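Local coordinates for protein oxygen-independent coproporphyrinogen III oxidase (Escherichia coli, PDB 1OLT) that catalyses the anaerobic oxidative decarboxylation of two propionate groups of coproporphyrinogen III to vinyl groups, using S-adenosyl-L-methionine and a [4Fe-4S] cluster in heme biosynthesis, at residues I208-G213 with L237-Y242; V171-K176 with E220-T225. All coordinates share one frame; numbering follows the deposited sequence.

Both contacts lie in the radical SAM core, with centres about 11 Å apart, and both reach the same bound SAM. Along the chain their segments alternate: 171-176, 208-213, 220-225, then 237-242. Contact 1 pairs strands 207-212 and 236-241, while contact 2 sets the end of strand 166-172 and the loop after it against helix 219-232, the helix that connects the two strands of contact 1. Strand 207-212 is also the sheet neighbour of strand 166-172, and the backbone O of D209 lies 2.9 Å from Q172 N. The adjoining strands thus bring D209 and Q172 to one ribose, while contact 2 ties the loop after strand 166-172 to the crossover helix.

Contact 1 of 2, residues I208-G213 with L237-Y242; sequences IDLIYG and LSVFNY. With SAM (S-adenosylmethionine), chain C.
D209 and S238 face each other across two neighbouring parallel strands, 207-212 and 236-241, which helix 219-232 joins into a beta-alpha-beta unit of the radical SAM core. The strand axes come within 4.5 Å and are 25° apart. A ladder of backbone hydrogen bonds zips the pair: S238 N to I208 O, L210 N to S238 O, F240 N to L210 O and Y212 N to F240 O. Just past the end of strand 236-241, Y242 N still reaches Y212 O at 2.8 Å.

On one face of the sheet L210 and L237 lie side by side, CD1 to CD2 4.1 Å, beneath helix 219-232. Farther along, the Y212 ring carries N241 CA over one face, a CH-pi contact offset toward the rim, and brings CD1 to 3.8 Å from V239 CG1. Its chi1 of 74°, with CG between the backbone N and the carbonyl carbon, folds the ring across toward the other strand.

The opposite face holds SAM. D209 OD2 lies 2.8 Å from the ribose O3', for which Q172 is a second possible acceptor. F240 presents its ring edge to O2', and I211 sets CG1 and CD1 beside the same hydroxyl and adenine N3. Near the adenine, Y242 CB packs on I211 CG2 at 3.7 Å, and Y242 CD1 stands 3.7 Å from SAM N6.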
ATOM      1  N   ILE A 208       4.650 -11.415  -1.711  1.00 13.38           N
ATOM      2  CA  ILE A 208       5.336 -11.432  -0.425  1.00 13.92           C
ATOM      3  C   ILE A 208       6.049 -10.112  -0.070  1.00 13.32           C
ATOM      4  O   ILE A 208       6.684  -9.437  -0.966  1.00 13.36           O
ATOM      5  CB  ILE A 208       6.287 -12.573  -0.292  1.00 16.18           C
ATOM      6  CG1 ILE A 208       7.486 -12.415  -1.108  1.00 19.29           C
ATOM      7  CG2 ILE A 208       5.659 -13.937  -0.637  1.00 18.71           C
ATOM      8  CD1 ILE A 208       8.578 -13.163  -0.529  1.00 25.64           C
ATOM      9  N   ASP A 209       5.991  -9.732   1.209  1.00 11.77           N
ATOM     10  CA  ASP A 209       6.733  -8.605   1.735  1.00 12.67           C
ATOM     11  C   ASP A 209       8.075  -9.036   2.314  1.00 12.65           C
ATOM     12  O   ASP A 209       8.163 -10.051   3.043  1.00 11.94           O
ATOM     13  CB  ASP A 209       5.994  -7.907   2.867  1.00 12.64           C
ATOM     14  CG  ASP A 209       4.641  -7.377   2.486  1.00 16.35           C
ATOM     15  OD1 ASP A 209       4.368  -7.055   1.303  1.00 16.52           O
ATOM     16  OD2 ASP A 209       3.772  -7.185   3.391  1.00 19.83           O
ATOM     17  N   LEU A 210       9.122  -8.304   1.926  1.00 11.65           N
ATOM     18  CA  LEU A 210      10.424  -8.399   2.468  1.00 12.66           C
ATOM     19  C   LEU A 210      10.826  -7.004   2.976  1.00 13.17           C
ATOM     20  O   LEU A 210      10.318  -5.987   2.485  1.00 13.77           O
ATOM     21  CB  LEU A 210      11.453  -8.902   1.468  1.00 13.05           C
ATOM     22  CG  LEU A 210      11.213 -10.276   0.865  1.00 12.48           C
ATOM     23  CD1 LEU A 210      12.211 -10.551  -0.319  1.00 10.37           C
ATOM     24  CD2 LEU A 210      11.366 -11.272   1.939  1.00 13.37           C
ATOM     25  N   ILE A 211      11.706  -6.973   3.972  1.00 12.80           N
ATOM     26  CA  ILE A 211      12.303  -5.712   4.440  1.00 12.32           C
ATOM     27  C   ILE A 211      13.815  -5.794   4.443  1.00 12.57           C
ATOM     28  O   ILE A 211      14.408  -6.776   4.938  1.00 13.10           O
ATOM     29  CB  ILE A 211      11.823  -5.328   5.840  1.00 13.23           C
ATOM     30  CG1 ILE A 211      10.306  -5.326   5.944  1.00 12.11           C
ATOM     31  CG2 ILE A 211      12.422  -4.009   6.274  1.00 11.31           C
ATOM     32  CD1 ILE A 211       9.810  -5.178   7.430  1.00 14.21           C
ATOM     33  N   TYR A 212      14.457  -4.757   3.873  1.00 12.30           N
ATOM     34  CA  TYR A 212      15.930  -4.625   3.915  1.00 12.54           C
ATOM     35  C   TYR A 212      16.299  -3.449   4.823  1.00 11.96           C
ATOM     36  O   TYR A 212      15.580  -2.462   4.910  1.00 11.38           O
ATOM     37  CB  TYR A 212      16.569  -4.532   2.510  1.00 13.16           C
ATOM     38  CG  TYR A 212      16.395  -3.225   1.791  1.00 13.57           C
ATOM     39  CD1 TYR A 212      15.270  -2.971   1.082  1.00 12.78           C
ATOM     40  CD2 TYR A 212      17.384  -2.243   1.846  1.00 16.80           C
ATOM     41  CE1 TYR A 212      15.097  -1.798   0.431  1.00 13.75           C
ATOM     42  CE2 TYR A 212      17.224  -1.037   1.164  1.00 17.33           C
ATOM     43  CZ  TYR A 212      16.054  -0.826   0.505  1.00 14.35           C
ATOM     44  OH  TYR A 212      15.853   0.340  -0.163  1.00 24.33           O
ATOM     45  N   GLY A 213      17.394  -3.580   5.528  1.00 12.04           N
ATOM     46  CA  GLY A 213      17.778  -2.620   6.586  1.00 12.05           C
ATOM     47  C   GLY A 213      17.499  -3.062   8.032  1.00 12.12           C
ATOM     48  O   GLY A 213      17.650  -2.302   8.966  1.00 11.29           O
ATOM     49  N   LEU A 237       6.550  -9.188  -5.400  1.00 11.90           N
ATOM     50  CA  LEU A 237       7.351  -8.913  -4.206  1.00 12.91           C
ATOM     51  C   LEU A 237       7.283  -7.431  -3.875  1.00 13.10           C
ATOM     52  O   LEU A 237       7.274  -6.552  -4.764  1.00 14.15           O
ATOM     53  CB  LEU A 237       8.819  -9.262  -4.359  1.00 13.10           C
ATOM     54  CG  LEU A 237       9.222 -10.674  -4.664  1.00 17.22           C
ATOM     55  CD1 LEU A 237       9.315 -10.898  -6.121  1.00 19.67           C
ATOM     56  CD2 LEU A 237      10.568 -10.977  -4.073  1.00 22.42           C
ATOM     57  N   SER A 238       7.232  -7.156  -2.605  1.00 12.07           N
ATOM     58  CA  SER A 238       7.353  -5.822  -2.102  1.00 11.89           C
ATOM     59  C   SER A 238       8.544  -5.827  -1.170  1.00 12.35           C
ATOM     60  O   SER A 238       8.525  -6.531  -0.180  1.00 14.56           O
ATOM     61  CB  SER A 238       6.072  -5.417  -1.409  1.00 12.08           C
ATOM     62  OG  SER A 238       4.954  -5.567  -2.270  1.00 15.71           O
ATOM     63  N   VAL A 239       9.550  -5.044  -1.453  1.00 11.89           N
ATOM     64  CA  VAL A 239      10.813  -5.029  -0.719  1.00 12.28           C
ATOM     65  C   VAL A 239      10.979  -3.615  -0.136  1.00 12.57           C
ATOM     66  O   VAL A 239      11.348  -2.677  -0.850  1.00 12.29           O
ATOM     67  CB  VAL A 239      11.924  -5.372  -1.636  1.00 12.22           C
ATOM     68  CG1 VAL A 239      13.263  -5.545  -0.839  1.00 14.93           C
ATOM     69  CG2 VAL A 239      11.609  -6.679  -2.363  1.00 12.29           C
ATOM     70  N   PHE A 240      10.614  -3.464   1.129  1.00 11.58           N
ATOM     71  CA  PHE A 240      10.583  -2.164   1.797  1.00 11.98           C
ATOM     72  C   PHE A 240      11.878  -1.861   2.457  1.00 12.10           C
ATOM     73  O   PHE A 240      12.550  -2.733   3.030  1.00 12.77           O
ATOM     74  CB  PHE A 240       9.478  -2.173   2.871  1.00 12.37           C
ATOM     75  CG  PHE A 240       8.121  -2.494   2.312  1.00 14.83           C
ATOM     76  CD1 PHE A 240       7.519  -1.628   1.409  1.00 17.61           C
ATOM     77  CD2 PHE A 240       7.451  -3.630   2.677  1.00 15.95           C
ATOM     78  CE1 PHE A 240       6.236  -1.881   0.889  1.00 16.99           C
ATOM     79  CE2 PHE A 240       6.143  -3.901   2.166  1.00 16.69           C
ATOM     80  CZ  PHE A 240       5.557  -3.029   1.257  1.00 18.75           C
ATOM     81  N   ASN A 241      12.254  -0.628   2.385  1.00 11.91           N
ATOM     82  CA  ASN A 241      13.383  -0.117   3.136  1.00 14.08           C
ATOM     83  C   ASN A 241      12.924   0.047   4.626  1.00 12.87           C
ATOM     84  O   ASN A 241      11.892   0.655   4.892  1.00 13.11           O
ATOM     85  CB  ASN A 241      13.799   1.258   2.583  1.00 14.59           C
ATOM     86  CG  ASN A 241      14.954   1.869   3.371  1.00 19.30           C
ATOM     87  OD1 ASN A 241      15.927   1.212   3.655  1.00 27.73           O
ATOM     88  ND2 ASN A 241      14.821   3.074   3.737  1.00 26.43           N
ATOM     89  N   TYR A 242      13.691  -0.464   5.578  1.00 11.43           N
ATOM     90  CA  TYR A 242      13.242  -0.389   6.987  1.00 11.50           C
ATOM     91  C   TYR A 242      13.172   1.062   7.425  1.00 11.96           C
ATOM     92  O   TYR A 242      14.151   1.759   7.418  1.00  9.47           O
ATOM     93  CB  TYR A 242      14.168  -1.212   7.892  1.00 12.53           C
ATOM     94  CG  TYR A 242      13.865  -1.083   9.357  1.00 12.70           C
ATOM     95  CD1 TYR A 242      12.570  -1.206   9.833  1.00 11.87           C
ATOM     96  CD2 TYR A 242      14.871  -0.780  10.250  1.00 14.30           C
ATOM     97  CE1 TYR A 242      12.310  -1.082  11.198  1.00 14.64           C
ATOM     98  CE2 TYR A 242      14.617  -0.592  11.572  1.00 13.61           C
ATOM     99  CZ  TYR A 242      13.327  -0.783  12.053  1.00 13.40           C
ATOM    100  OH  TYR A 242      13.096  -0.561  13.379  1.00 14.17           O
TER
HETATM  101  N   SAM C 501       0.337  -8.653   9.545  1.00 18.66           N
HETATM  102  CA  SAM C 501       0.782  -9.447   8.409  1.00 18.10           C
HETATM  103  C   SAM C 501       2.255  -9.867   8.473  1.00 19.26           C
HETATM  104  O   SAM C 501       3.051  -9.223   9.242  1.00 18.76           O
HETATM  105  OXT SAM C 501       2.533 -10.852   7.820  1.00 17.52           O
HETATM  106  CB  SAM C 501       0.572  -8.564   7.163  1.00 19.99           C
HETATM  107  CG  SAM C 501       1.621  -7.590   6.697  0.60 20.95           C
HETATM  108  SD  SAM C 501       1.850  -6.148   7.705  0.60 19.90           S
HETATM  109  CE  SAM C 501       0.212  -5.424   7.861  0.60 22.10           C
HETATM  110  C5' SAM C 501       2.369  -4.888   6.417  0.60 21.76           C
HETATM  111  C4' SAM C 501       3.877  -4.797   5.991  1.00 20.01           C
HETATM  112  O4' SAM C 501       4.517  -3.588   6.379  1.00 22.97           O
HETATM  113  C3' SAM C 501       4.751  -5.849   6.630  1.00 21.30           C
HETATM  114  O3' SAM C 501       4.568  -7.162   6.088  1.00 21.66           O
HETATM  115  C2' SAM C 501       6.164  -5.264   6.498  1.00 19.23           C
HETATM  116  O2' SAM C 501       6.808  -5.747   5.319  1.00 19.09           O
HETATM  117  C1' SAM C 501       5.914  -3.784   6.342  1.00 18.71           C
HETATM  118  N9  SAM C 501       6.493  -2.978   7.397  1.00 19.12           N
HETATM  119  C8  SAM C 501       5.985  -2.873   8.666  1.00 17.55           C
HETATM  120  N7  SAM C 501       6.739  -2.031   9.366  1.00 16.68           N
HETATM  121  C5  SAM C 501       7.729  -1.574   8.534  1.00 19.03           C
HETATM  122  C6  SAM C 501       8.793  -0.675   8.717  1.00 20.30           C
HETATM  123  N6  SAM C 501       9.019  -0.040   9.867  1.00 16.44           N
HETATM  124  N1  SAM C 501       9.620  -0.438   7.655  1.00 19.15           N
HETATM  125  C2  SAM C 501       9.405  -1.086   6.434  1.00 21.62           C
HETATM  126  N3  SAM C 501       8.377  -1.945   6.249  1.00 18.02           N
HETATM  127  C4  SAM C 501       7.563  -2.186   7.298  1.00 18.27           C

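Contact 2 of 2, residues V171-K176 with E220-T225; sequences VQDFNK and ESFAFT. With SAM (S-adenosylmethionine), chain C.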
ATOM      1  N   VAL A 171       6.817 -11.882   4.950  1.00 14.94           N
ATOM      2  CA  VAL A 171       7.962 -12.766   5.255  1.00 14.66           C
ATOM      3  C   VAL A 171       9.081 -12.010   6.002  1.00 14.79           C
ATOM      4  O   VAL A 171       9.594 -12.466   7.028  1.00 13.69           O
ATOM      5  CB  VAL A 171       8.469 -13.445   3.948  1.00 14.97           C
ATOM      6  CG1 VAL A 171       9.803 -14.145   4.131  1.00 15.12           C
ATOM      7  CG2 VAL A 171       7.389 -14.435   3.386  1.00 17.25           C
ATOM      8  N   GLN A 172       9.389 -10.817   5.510  1.00 14.00           N
ATOM      9  CA  GLN A 172      10.377  -9.915   6.043  1.00 14.37           C
ATOM     10  C   GLN A 172      11.799 -10.367   5.776  1.00 14.64           C
ATOM     11  O   GLN A 172      12.544  -9.657   5.067  1.00 14.83           O
ATOM     12  CB  GLN A 172      10.131  -9.550   7.526  1.00 15.34           C
ATOM     13  CG  GLN A 172       8.663  -9.570   7.951  1.00 15.93           C
ATOM     14  CD  GLN A 172       7.722  -8.747   7.121  1.00 15.68           C
ATOM     15  OE1 GLN A 172       6.533  -8.751   7.389  1.00 19.66           O
ATOM     16  NE2 GLN A 172       8.221  -8.035   6.160  1.00  9.21           N
ATOM     17  N   ASP A 173      12.183 -11.512   6.311  1.00 13.76           N
ATOM     18  CA  ASP A 173      13.466 -12.144   6.014  1.00 14.86           C
ATOM     19  C   ASP A 173      13.353 -13.613   6.447  1.00 15.38           C
ATOM     20  O   ASP A 173      12.631 -13.901   7.437  1.00 14.18           O
ATOM     21  CB  ASP A 173      14.556 -11.429   6.812  1.00 15.00           C
ATOM     22  CG  ASP A 173      15.975 -11.692   6.281  1.00 15.85           C
ATOM     23  OD1 ASP A 173      16.192 -12.686   5.556  1.00 14.18           O
ATOM     24  OD2 ASP A 173      16.951 -10.941   6.564  1.00 14.10           O
ATOM     25  N   PHE A 174      14.032 -14.507   5.726  1.00 14.21           N
ATOM     26  CA  PHE A 174      14.224 -15.893   6.122  1.00 15.34           C
ATOM     27  C   PHE A 174      15.397 -16.135   7.082  1.00 15.42           C
ATOM     28  O   PHE A 174      15.475 -17.191   7.743  1.00 15.60           O
ATOM     29  CB  PHE A 174      14.496 -16.787   4.878  1.00 14.89           C
ATOM     30  CG  PHE A 174      13.271 -17.105   4.107  1.00 16.33           C
ATOM     31  CD1 PHE A 174      12.198 -17.685   4.734  1.00 15.25           C
ATOM     32  CD2 PHE A 174      13.177 -16.804   2.748  1.00 15.23           C
ATOM     33  CE1 PHE A 174      11.000 -18.022   4.006  1.00 18.46           C
ATOM     34  CE2 PHE A 174      11.961 -17.113   2.002  1.00 20.67           C
ATOM     35  CZ  PHE A 174      10.891 -17.721   2.638  1.00 17.82           C
ATOM     36  N   ASN A 175      16.289 -15.172   7.185  1.00 15.07           N
ATOM     37  CA  ASN A 175      17.448 -15.279   8.070  1.00 14.35           C
ATOM     38  C   ASN A 175      17.031 -15.408   9.548  1.00 14.17           C
ATOM     39  O   ASN A 175      16.278 -14.566  10.099  1.00 13.33           O
ATOM     40  CB  ASN A 175      18.327 -14.047   7.868  1.00 14.79           C
ATOM     41  CG  ASN A 175      19.614 -14.112   8.669  1.00 15.06           C
ATOM     42  OD1 ASN A 175      19.599 -14.061   9.931  1.00 13.34           O
ATOM     43  ND2 ASN A 175      20.736 -14.306   7.955  1.00 16.24           N
ATOM     44  N   LYS A 176      17.473 -16.480  10.179  1.00 13.45           N
ATOM     45  CA  LYS A 176      17.048 -16.819  11.522  1.00 13.86           C
ATOM     46  C   LYS A 176      17.536 -15.844  12.623  1.00 13.30           C
ATOM     47  O   LYS A 176      16.838 -15.591  13.555  1.00 12.89           O
ATOM     48  CB  LYS A 176      17.516 -18.278  11.866  1.00 14.94           C
ATOM     49  CG  LYS A 176      16.916 -19.350  10.859  1.00 16.54           C
ATOM     50  CD  LYS A 176      15.333 -19.243  10.764  1.00 14.32           C
ATOM     51  CE  LYS A 176      14.576 -19.735  11.957  1.00 15.26           C
ATOM     52  NZ  LYS A 176      13.138 -19.631  11.676  1.00 13.58           N
ATOM     53  N   GLU A 220      25.476  -9.965   1.851  0.50 16.08           N
ATOM     54  CA  GLU A 220      25.647 -11.399   1.725  0.50 17.10           C
ATOM     55  C   GLU A 220      24.472 -12.203   2.389  0.50 16.47           C
ATOM     56  O   GLU A 220      24.005 -13.211   1.822  0.50 16.21           O
ATOM     57  CB  GLU A 220      27.079 -11.796   2.196  0.50 17.65           C
ATOM     58  CG  GLU A 220      28.249 -11.349   1.234  0.50 19.81           C
ATOM     59  CD  GLU A 220      28.691  -9.829   1.264  0.50 24.49           C
ATOM     60  OE1 GLU A 220      28.663  -9.145   2.342  0.50 25.05           O
ATOM     61  OE2 GLU A 220      29.107  -9.289   0.162  0.50 27.73           O
ATOM     62  N   SER A 221      23.969 -11.761   3.546  1.00 15.65           N
ATOM     63  CA  SER A 221      22.778 -12.388   4.154  1.00 14.71           C
ATOM     64  C   SER A 221      21.511 -12.154   3.304  1.00 14.01           C
ATOM     65  O   SER A 221      20.715 -13.058   3.104  1.00 13.95           O
ATOM     66  CB  SER A 221      22.546 -11.962   5.614  1.00 13.94           C
ATOM     67  OG  SER A 221      21.863 -10.730   5.690  1.00 13.28           O
ATOM     68  N   PHE A 222      21.347 -10.967   2.787  1.00 14.19           N
ATOM     69  CA  PHE A 222      20.147 -10.709   2.023  1.00 14.98           C
ATOM     70  C   PHE A 222      20.168 -11.467   0.651  1.00 14.47           C
ATOM     71  O   PHE A 222      19.117 -11.943   0.227  1.00 13.54           O
ATOM     72  CB  PHE A 222      19.853  -9.214   1.849  1.00 14.39           C
ATOM     73  CG  PHE A 222      18.368  -8.926   1.610  1.00 15.50           C
ATOM     74  CD1 PHE A 222      17.473  -8.885   2.657  1.00 15.63           C
ATOM     75  CD2 PHE A 222      17.889  -8.686   0.323  1.00 14.41           C
ATOM     76  CE1 PHE A 222      16.128  -8.642   2.451  1.00 17.41           C
ATOM     77  CE2 PHE A 222      16.534  -8.408   0.105  1.00 15.68           C
ATOM     78  CZ  PHE A 222      15.658  -8.374   1.149  1.00 20.50           C
ATOM     79  N   ALA A 223      21.334 -11.640   0.052  1.00 14.21           N
ATOM     80  CA  ALA A 223      21.449 -12.378  -1.224  1.00 15.71           C
ATOM     81  C   ALA A 223      21.004 -13.836  -1.032  1.00 16.42           C
ATOM     82  O   ALA A 223      20.261 -14.367  -1.830  1.00 16.35           O
ATOM     83  CB  ALA A 223      22.845 -12.289  -1.824  1.00 15.73           C
ATOM     84  N   PHE A 224      21.427 -14.433   0.065  1.00 17.19           N
ATOM     85  CA  PHE A 224      21.004 -15.744   0.458  1.00 16.93           C
ATOM     86  C   PHE A 224      19.483 -15.865   0.705  1.00 16.33           C
ATOM     87  O   PHE A 224      18.860 -16.815   0.289  1.00 16.37           O
ATOM     88  CB  PHE A 224      21.768 -16.152   1.717  1.00 18.67           C
ATOM     89  CG  PHE A 224      21.618 -17.597   2.039  1.00 22.38           C
ATOM     90  CD1 PHE A 224      22.395 -18.555   1.341  1.00 26.79           C
ATOM     91  CD2 PHE A 224      20.679 -18.025   2.975  1.00 26.00           C
ATOM     92  CE1 PHE A 224      22.244 -19.954   1.619  1.00 28.19           C
ATOM     93  CE2 PHE A 224      20.512 -19.418   3.265  1.00 26.55           C
ATOM     94  CZ  PHE A 224      21.296 -20.378   2.575  1.00 26.88           C
ATOM     95  N   THR A 225      18.896 -14.894   1.406  1.00 15.35           N
ATOM     96  CA  THR A 225      17.453 -14.808   1.545  1.00 15.92           C
ATOM     97  C   THR A 225      16.742 -14.807   0.163  1.00 15.16           C
ATOM     98  O   THR A 225      15.763 -15.493  -0.009  1.00 13.20           O
ATOM     99  CB  THR A 225      17.101 -13.548   2.298  1.00 15.66           C
ATOM    100  OG1 THR A 225      17.467 -13.737   3.676  1.00 20.07           O
ATOM    101  CG2 THR A 225      15.518 -13.234   2.289  1.00 17.88           C
TER
HETATM  102  N   SAM C 501       0.337  -8.653   9.545  1.00 18.66           N
HETATM  103  CA  SAM C 501       0.782  -9.447   8.409  1.00 18.10           C
HETATM  104  C   SAM C 501       2.255  -9.867   8.473  1.00 19.26           C
HETATM  105  O   SAM C 501       3.051  -9.223   9.242  1.00 18.76           O
HETATM  106  OXT SAM C 501       2.533 -10.852   7.820  1.00 17.52           O
HETATM  107  CB  SAM C 501       0.572  -8.564   7.163  1.00 19.99           C
HETATM  108  CG  SAM C 501       1.621  -7.590   6.697  0.60 20.95           C
HETATM  109  SD  SAM C 501       1.850  -6.148   7.705  0.60 19.90           S
HETATM  110  CE  SAM C 501       0.212  -5.424   7.861  0.60 22.10           C
HETATM  111  C5' SAM C 501       2.369  -4.888   6.417  0.60 21.76           C
HETATM  112  C4' SAM C 501       3.877  -4.797   5.991  1.00 20.01           C
HETATM  113  O4' SAM C 501       4.517  -3.588   6.379  1.00 22.97           O
HETATM  114  C3' SAM C 501       4.751  -5.849   6.630  1.00 21.30           C
HETATM  115  O3' SAM C 501       4.568  -7.162   6.088  1.00 21.66           O
HETATM  116  C2' SAM C 501       6.164  -5.264   6.498  1.00 19.23           C
HETATM  117  O2' SAM C 501       6.808  -5.747   5.319  1.00 19.09           O
HETATM  118  C1' SAM C 501       5.914  -3.784   6.342  1.00 18.71           C
HETATM  119  N9  SAM C 501       6.493  -2.978   7.397  1.00 19.12           N
HETATM  120  C8  SAM C 501       5.985  -2.873   8.666  1.00 17.55           C
HETATM  121  N7  SAM C 501       6.739  -2.031   9.366  1.00 16.68           N
HETATM  122  C5  SAM C 501       7.729  -1.574   8.534  1.00 19.03           C
HETATM  123  C6  SAM C 501       8.793  -0.675   8.717  1.00 20.30           C
HETATM  124  N6  SAM C 501       9.019  -0.040   9.867  1.00 16.44           N
HETATM  125  N1  SAM C 501       9.620  -0.438   7.655  1.00 19.15           N
HETATM  126  C2  SAM C 501       9.405  -1.086   6.434  1.00 21.62           C
HETATM  127  N3  SAM C 501       8.377  -1.945   6.249  1.00 18.02           N
HETATM  128  C4  SAM C 501       7.563  -2.186   7.298  1.00 18.27           C
HETATM  129  O   HOH W   1      19.262 -11.486   5.442  1.00 24.63           O
HETATM  130  O   HOH W   2      20.525 -15.054   5.105  1.00 27.75           O
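D173 and T225 make the direct polar link between the loop after strand 166-172 and helix 219-232. T225 OG1 donates to D173 OD1 at 2.5 Å, on the syn side and 16° out of the carboxylate plane. The same oxygen takes N175 N at 3.0 Å from above that plane, closing an Asx turn, so two donors grip this one oxygen, while Q217 NE2 binds OD2 on the same carboxylate. With CG anti to the backbone N (chi1 -162°), D173 reaches across to the helix. An alanine here is likely to leave T225 OG1 without its acceptor and the N175 turn without its side-chain tie.

Two waters extend the link. Water 1 donates to D173 OD2 at 2.6 Å and is hydrogen-bonded to S221 OG, itself also bonded to T218 N; water 2 accepts from N175 ND2 and donates to S221 O. Apolar contact is looser, T225 CG2 standing 4.3 Å from F174 CD2. The N175 amide lays ND2 against S221 CB at 3.8 Å.

At the strand end Q172 turns to SAM, its NE2 donating to the ribose O2' at 2.8 Å, with OE1 beside O3'. In the fold, N175 caps helix 176-182 through V178 N, V171 CG1 lies over the centre of one face of the F174 ring, which also touches helix 188-200, and F222 reaches from helix 219-232 to Y212 of strand 207-212 and to helix 263-279.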